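Local coordinates for structural protein ORF131 (Acidianus two-tailed virus, PDB 3FAJ), which is a structural protein of the virion of a two-tailed archaeal virus and probably binds DNA, at residues 104-107 with 108-112; 122-125 with 126-129. One frame throughout, in Å; residues are numbered along the deposited sequence. Where two conformers were deposited one is given.

Contact 1: 104-107 with 108-112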
ATOM      1  N   GLU A 104       8.411  -5.079 -14.932  1.00 21.66           N
ATOM      2  CA  GLU A 104       9.204  -6.013 -14.132  0.50 22.59           C
ATOM      3  C   GLU A 104       9.020  -5.796 -12.624  1.00 22.09           C
ATOM      4  O   GLU A 104       8.955  -6.767 -11.851  1.00 22.31           O
ATOM      5  CB  GLU A 104      10.690  -5.919 -14.528  0.50 22.30           C
ATOM      6  CG  GLU A 104      10.985  -6.437 -15.936  0.50 24.02           C
ATOM      7  CD  GLU A 104      12.314  -5.945 -16.535  0.50 24.76           C
ATOM      8  OE1 GLU A 104      12.886  -4.936 -16.061  0.50 28.69           O
ATOM      9  OE2 GLU A 104      12.779  -6.569 -17.507  0.50 26.99           O
ATOM     10  N   VAL A 105       8.940  -4.531 -12.206  1.00 21.54           N
ATOM     11  CA  VAL A 105       8.726  -4.197 -10.797  1.00 21.79           C
ATOM     12  C   VAL A 105       7.311  -4.573 -10.329  1.00 22.08           C
ATOM     13  O   VAL A 105       7.117  -5.141  -9.244  1.00 22.72           O
ATOM     14  CB  VAL A 105       8.979  -2.707 -10.518  1.00 21.69           C
ATOM     15  CG1 VAL A 105       8.466  -2.323  -9.114  1.00 23.07           C
ATOM     16  CG2 VAL A 105      10.447  -2.424 -10.622  1.00 21.92           C
ATOM     17  N   ILE A 106       6.314  -4.267 -11.147  1.00 22.09           N
ATOM     18  CA  ILE A 106       4.948  -4.689 -10.810  1.00 22.17           C
ATOM     19  C   ILE A 106       4.873  -6.207 -10.639  1.00 22.81           C
ATOM     20  O   ILE A 106       4.287  -6.693  -9.675  1.00 22.69           O
ATOM     21  CB  ILE A 106       3.921  -4.169 -11.842  1.00 22.56           C
ATOM     22  CG1 ILE A 106       3.937  -2.637 -11.873  1.00 21.30           C
ATOM     23  CG2 ILE A 106       2.505  -4.734 -11.560  1.00 22.47           C
ATOM     24  CD1 ILE A 106       3.053  -2.030 -12.951  1.00 23.56           C
ATOM     25  N   ALA A 107       5.487  -6.939 -11.570  1.00 21.63           N
ATOM     26  CA  ALA A 107       5.514  -8.398 -11.525  1.00 22.95           C
ATOM     27  C   ALA A 107       6.221  -8.905 -10.259  1.00 23.87           C
ATOM     28  O   ALA A 107       5.717  -9.806  -9.581  1.00 24.94           O
ATOM     29  CB  ALA A 107       6.196  -8.951 -12.782  1.00 23.01           C
ATOM     30  N   GLN A 108       7.385  -8.336  -9.955  1.00 24.05           N
ATOM     31  CA  GLN A 108       8.172  -8.780  -8.792  1.00 24.38           C
ATOM     32  C   GLN A 108       7.382  -8.556  -7.505  1.00 24.63           C
ATOM     33  O   GLN A 108       7.212  -9.479  -6.688  1.00 24.64           O
ATOM     34  CB  GLN A 108       9.489  -8.016  -8.747  0.80 24.44           C
ATOM     35  CG  GLN A 108      10.357  -8.305  -7.534  0.80 27.67           C
ATOM     36  CD  GLN A 108      11.603  -7.448  -7.508  0.80 31.98           C
ATOM     37  OE1 GLN A 108      12.064  -6.968  -8.548  0.80 35.54           O
ATOM     38  NE2 GLN A 108      12.156  -7.247  -6.319  0.80 32.83           N
ATOM     39  N   VAL A 109       6.872  -7.339  -7.343  1.00 24.32           N
ATOM     40  CA  VAL A 109       6.120  -6.981  -6.116  1.00 24.94           C
ATOM     41  C   VAL A 109       4.857  -7.829  -5.942  1.00 25.36           C
ATOM     42  O   VAL A 109       4.631  -8.418  -4.873  1.00 24.99           O
ATOM     43  CB  VAL A 109       5.822  -5.454  -6.063  1.00 24.80           C
ATOM     44  CG1 VAL A 109       4.940  -5.112  -4.863  1.00 24.96           C
ATOM     45  CG2 VAL A 109       7.145  -4.668  -5.977  1.00 24.64           C
ATOM     46  N   THR A 110       4.046  -7.920  -6.993  1.00 24.17           N
ATOM     47  CA  THR A 110       2.771  -8.645  -6.905  1.00 25.14           C
ATOM     48  C   THR A 110       2.962 -10.149  -6.693  1.00 24.61           C
ATOM     49  O   THR A 110       2.081 -10.820  -6.134  1.00 26.00           O
ATOM     50  CB  THR A 110       1.856  -8.379  -8.117  1.00 25.65           C
ATOM     51  OG1 THR A 110       2.509  -8.761  -9.317  1.00 27.34           O
ATOM     52  CG2 THR A 110       1.496  -6.895  -8.200  1.00 25.40           C
ATOM     53  N   SER A 111       4.126 -10.659  -7.100  1.00 23.67           N
ATOM     54  CA  SER A 111       4.480 -12.077  -6.924  0.50 24.08           C
ATOM     55  C   SER A 111       5.057 -12.384  -5.545  1.00 23.83           C
ATOM     56  O   SER A 111       5.230 -13.550  -5.180  1.00 24.32           O
ATOM     57  CB  SER A 111       5.489 -12.502  -7.986  0.50 24.27           C
ATOM     58  OG  SER A 111       4.881 -12.618  -9.251  0.50 24.39           O
ATOM     59  N   ASN A 112       5.379 -11.337  -4.790  1.00 24.03           N
ATOM     60  CA  ASN A 112       5.976 -11.492  -3.459  1.00 24.11           C
ATOM     61  C   ASN A 112       4.906 -11.938  -2.447  1.00 23.67           C
ATOM     62  O   ASN A 112       3.937 -11.224  -2.214  1.00 23.91           O
ATOM     63  CB  ASN A 112       6.627 -10.165  -3.040  1.00 23.77           C
ATOM     64  CG  ASN A 112       7.370 -10.240  -1.708  1.00 28.02           C
ATOM     65  OD1 ASN A 112       7.008 -11.003  -0.819  1.00 28.38           O
ATOM     66  ND2 ASN A 112       8.407  -9.395  -1.559  1.00 30.11           N
TER
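Thr110 and Ile106 meet one turn apart on helix 103-111, and the threonine grips the isoleucine carbonyl twice. Its hydroxyl gives a hydrogen bond from OG1 to Ile106 O at 2.8 Å. Its backbone gives the regular helical bond, Thr110 N to Ile106 O, at 3.0 Å. The two donors reach that oxygen from opposite faces of the carbonyl plane. OG1 approaches the oxygen well off the C=O direction, with a C=O...OG1 angle of 135°. It can do so because chi1 of 59° sets it between the backbone N and the carbonyl carbon of Thr110, turned back toward the preceding turn. The methyls pair as well: Thr110 CG2 lies alongside Ile106 CG2 at 4.1 Å, both side chains pointing the same way.

Val105 and Val109 form a second pair on the same helix. Val105 CG1 sits 4.1 Å from Val109 CG2, side by side. Val109 N also donates to Val105 O at 2.9 Å.

These are i to i+4 contacts of an alpha helix within the RIP/P131 family region. Gln108 N continues the ladder, bonding to Glu104 O. Ser111 N bonds to Ala107 O at 3.1 Å. In the conformer given, Ser111 OG is 3.0 Å from that same Ala107 O, but a bond there is not certain.

Further out, the buried valines both pack on Ala85 of helix 69-86. Val109 also touches Phe42 of helix 31-43, and Val105 touches Tyr89. The tyrosine hydroxyl is hydrogen-bonded to Glu104 OE1 in the conformer given. Ile106 packs on Ile101, and Thr110 meets Glu43. Just past the helix, Asn112 is the N-cap of helix 113-123, and its OD1 accepts from Glu114 N.

Contact 2: 122-125 with 126-129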
ATOM      1  N   LEU A 122      -5.037  -5.775   4.437  1.00 22.49           N
ATOM      2  CA  LEU A 122      -5.619  -4.444   4.345  1.00 23.29           C
ATOM      3  C   LEU A 122      -7.015  -4.491   3.744  1.00 23.34           C
ATOM      4  O   LEU A 122      -7.893  -3.723   4.143  1.00 24.67           O
ATOM      5  CB  LEU A 122      -4.723  -3.532   3.522  1.00 22.85           C
ATOM      6  CG  LEU A 122      -3.387  -3.180   4.230  1.00 23.23           C
ATOM      7  CD1 LEU A 122      -2.485  -2.590   3.201  1.00 25.21           C
ATOM      8  CD2 LEU A 122      -3.547  -2.196   5.403  1.00 25.00           C
ATOM      9  N   ALA A 123      -7.219  -5.416   2.812  1.00 23.49           N
ATOM     10  CA  ALA A 123      -8.497  -5.570   2.136  1.00 23.29           C
ATOM     11  C   ALA A 123      -9.541  -6.280   3.010  1.00 23.52           C
ATOM     12  O   ALA A 123     -10.746  -6.181   2.757  1.00 24.19           O
ATOM     13  CB  ALA A 123      -8.278  -6.318   0.808  1.00 23.46           C
ATOM     14  N   SER A 124      -9.084  -7.004   4.036  1.00 23.15           N
ATOM     15  CA  SER A 124      -9.954  -7.902   4.801  1.00 23.38           C
ATOM     16  C   SER A 124     -11.030  -7.129   5.559  1.00 22.98           C
ATOM     17  O   SER A 124     -10.754  -6.032   6.036  1.00 23.31           O
ATOM     18  CB  SER A 124      -9.146  -8.749   5.799  1.00 24.64           C
ATOM     19  OG  SER A 124      -8.699  -7.960   6.887  1.00 23.54           O
ATOM     20  N   PRO A 125     -12.252  -7.697   5.648  1.00 22.95           N
ATOM     21  CA  PRO A 125     -13.332  -7.065   6.421  1.00 23.08           C
ATOM     22  C   PRO A 125     -12.908  -6.639   7.816  1.00 23.44           C
ATOM     23  O   PRO A 125     -13.192  -5.500   8.225  1.00 24.20           O
ATOM     24  CB  PRO A 125     -14.399  -8.164   6.488  1.00 23.37           C
ATOM     25  CG  PRO A 125     -14.220  -8.913   5.247  1.00 22.94           C
ATOM     26  CD  PRO A 125     -12.719  -8.932   4.991  1.00 22.60           C
ATOM     27  N   ALA A 126     -12.240  -7.532   8.544  1.00 23.36           N
ATOM     28  CA  ALA A 126     -11.853  -7.280   9.932  1.00 23.52           C
ATOM     29  C   ALA A 126     -11.020  -6.010  10.063  1.00 23.03           C
ATOM     30  O   ALA A 126     -11.240  -5.200  10.963  1.00 23.11           O
ATOM     31  CB  ALA A 126     -11.077  -8.475  10.496  1.00 24.69           C
ATOM     32  N   THR A 127     -10.049  -5.853   9.170  1.00 22.10           N
ATOM     33  CA  THR A 127      -9.183  -4.681   9.186  1.00 22.56           C
ATOM     34  C   THR A 127      -9.969  -3.416   8.835  1.00 22.64           C
ATOM     35  O   THR A 127      -9.860  -2.403   9.525  1.00 22.34           O
ATOM     36  CB  THR A 127      -7.993  -4.879   8.240  1.00 22.82           C
ATOM     37  OG1 THR A 127      -7.249  -6.019   8.688  1.00 22.79           O
ATOM     38  CG2 THR A 127      -7.081  -3.645   8.238  1.00 22.69           C
ATOM     39  N   GLN A 128     -10.769  -3.481   7.773  1.00 22.50           N
ATOM     40  CA  GLN A 128     -11.532  -2.291   7.361  1.00 22.72           C
ATOM     41  C   GLN A 128     -12.528  -1.842   8.419  1.00 22.14           C
ATOM     42  O   GLN A 128     -12.638  -0.655   8.724  1.00 22.86           O
ATOM     43  CB  GLN A 128     -12.162  -2.495   5.994  1.00 22.58           C
ATOM     44  CG  GLN A 128     -11.053  -2.753   4.948  1.00 24.81           C
ATOM     45  CD  GLN A 128     -11.513  -2.570   3.531  1.00 32.71           C
ATOM     46  OE1 GLN A 128     -12.612  -2.106   3.286  1.00 35.91           O
ATOM     47  NE2 GLN A 128     -10.641  -2.901   2.582  1.00 35.93           N
ATOM     48  N   VAL A 129     -13.251  -2.802   8.992  1.00 21.39           N
ATOM     49  CA  VAL A 129     -14.176  -2.508  10.099  1.00 21.83           C
ATOM     50  C   VAL A 129     -13.420  -1.876  11.256  1.00 22.22           C
ATOM     51  O   VAL A 129     -13.867  -0.882  11.829  1.00 22.24           O
ATOM     52  CB  VAL A 129     -14.885  -3.790  10.557  1.00 21.75           C
ATOM     53  CG1 VAL A 129     -15.669  -3.567  11.870  1.00 20.79           C
ATOM     54  CG2 VAL A 129     -15.788  -4.286   9.446  1.00 22.33           C
TER
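Gln128 reaches back to Leu122 across the junction where helix 113-123 ends and helix 125-132 begins. Ser124 is the N-cap of helix 125-132, with Pro125 in the first turn; it is also the first residue to leave the helical conformation after helix 113-123. The cap bond, Thr127 N to Ser124 OG, is weak at 3.4 Å. A chi1 of 73° puts OG between the backbone N and the carbonyl carbon of Ser124, where Thr127 N can reach it. OG is also hydrogen-bonded to Phe121 O, which binds Thr127 OG1 too, so one carbonyl of the ending helix serves both hydroxyls. Thr127 OG1 lies 3.0 Å from Ser124 OG. The regular bonds then start, Gln128 N to Ser124 O and Val129 N to Pro125 O.

Leu122 is buried against helices 31-43 and 69-86, and Thr127 touches the same two helices. The Gln128 chain leaves with CG anti to its carbonyl carbon and beside the backbone N (chi1 -60°) and runs extended from there. CG passes 3.4 Å from Leu122 O on the way. An N-H of NE2 then donates to Leu122 O at 3.3 Å, and that oxygen lies almost in the amide plane, 5° out of it.

Both contacts lie in the C-terminal run of three helices, 103-111, 113-123 and 125-132. Contact 1 comes first and lies on helix 103-111 and the residue just after it. Contact 2 follows at the junction of the next two helices. Most of helix 113-123 lies between them, and its last residues belong to contact 2. Their centres are 23 Å apart and their nearest atoms about 11 Å, so they do not touch. Each centre is 13 to 14 Å from that of the chain. Residues of both pack on helices 31-43 and 69-86, at separate places along these two helices. The three consecutive helices thus lie against a shared pair in this small, mostly helical virion protein.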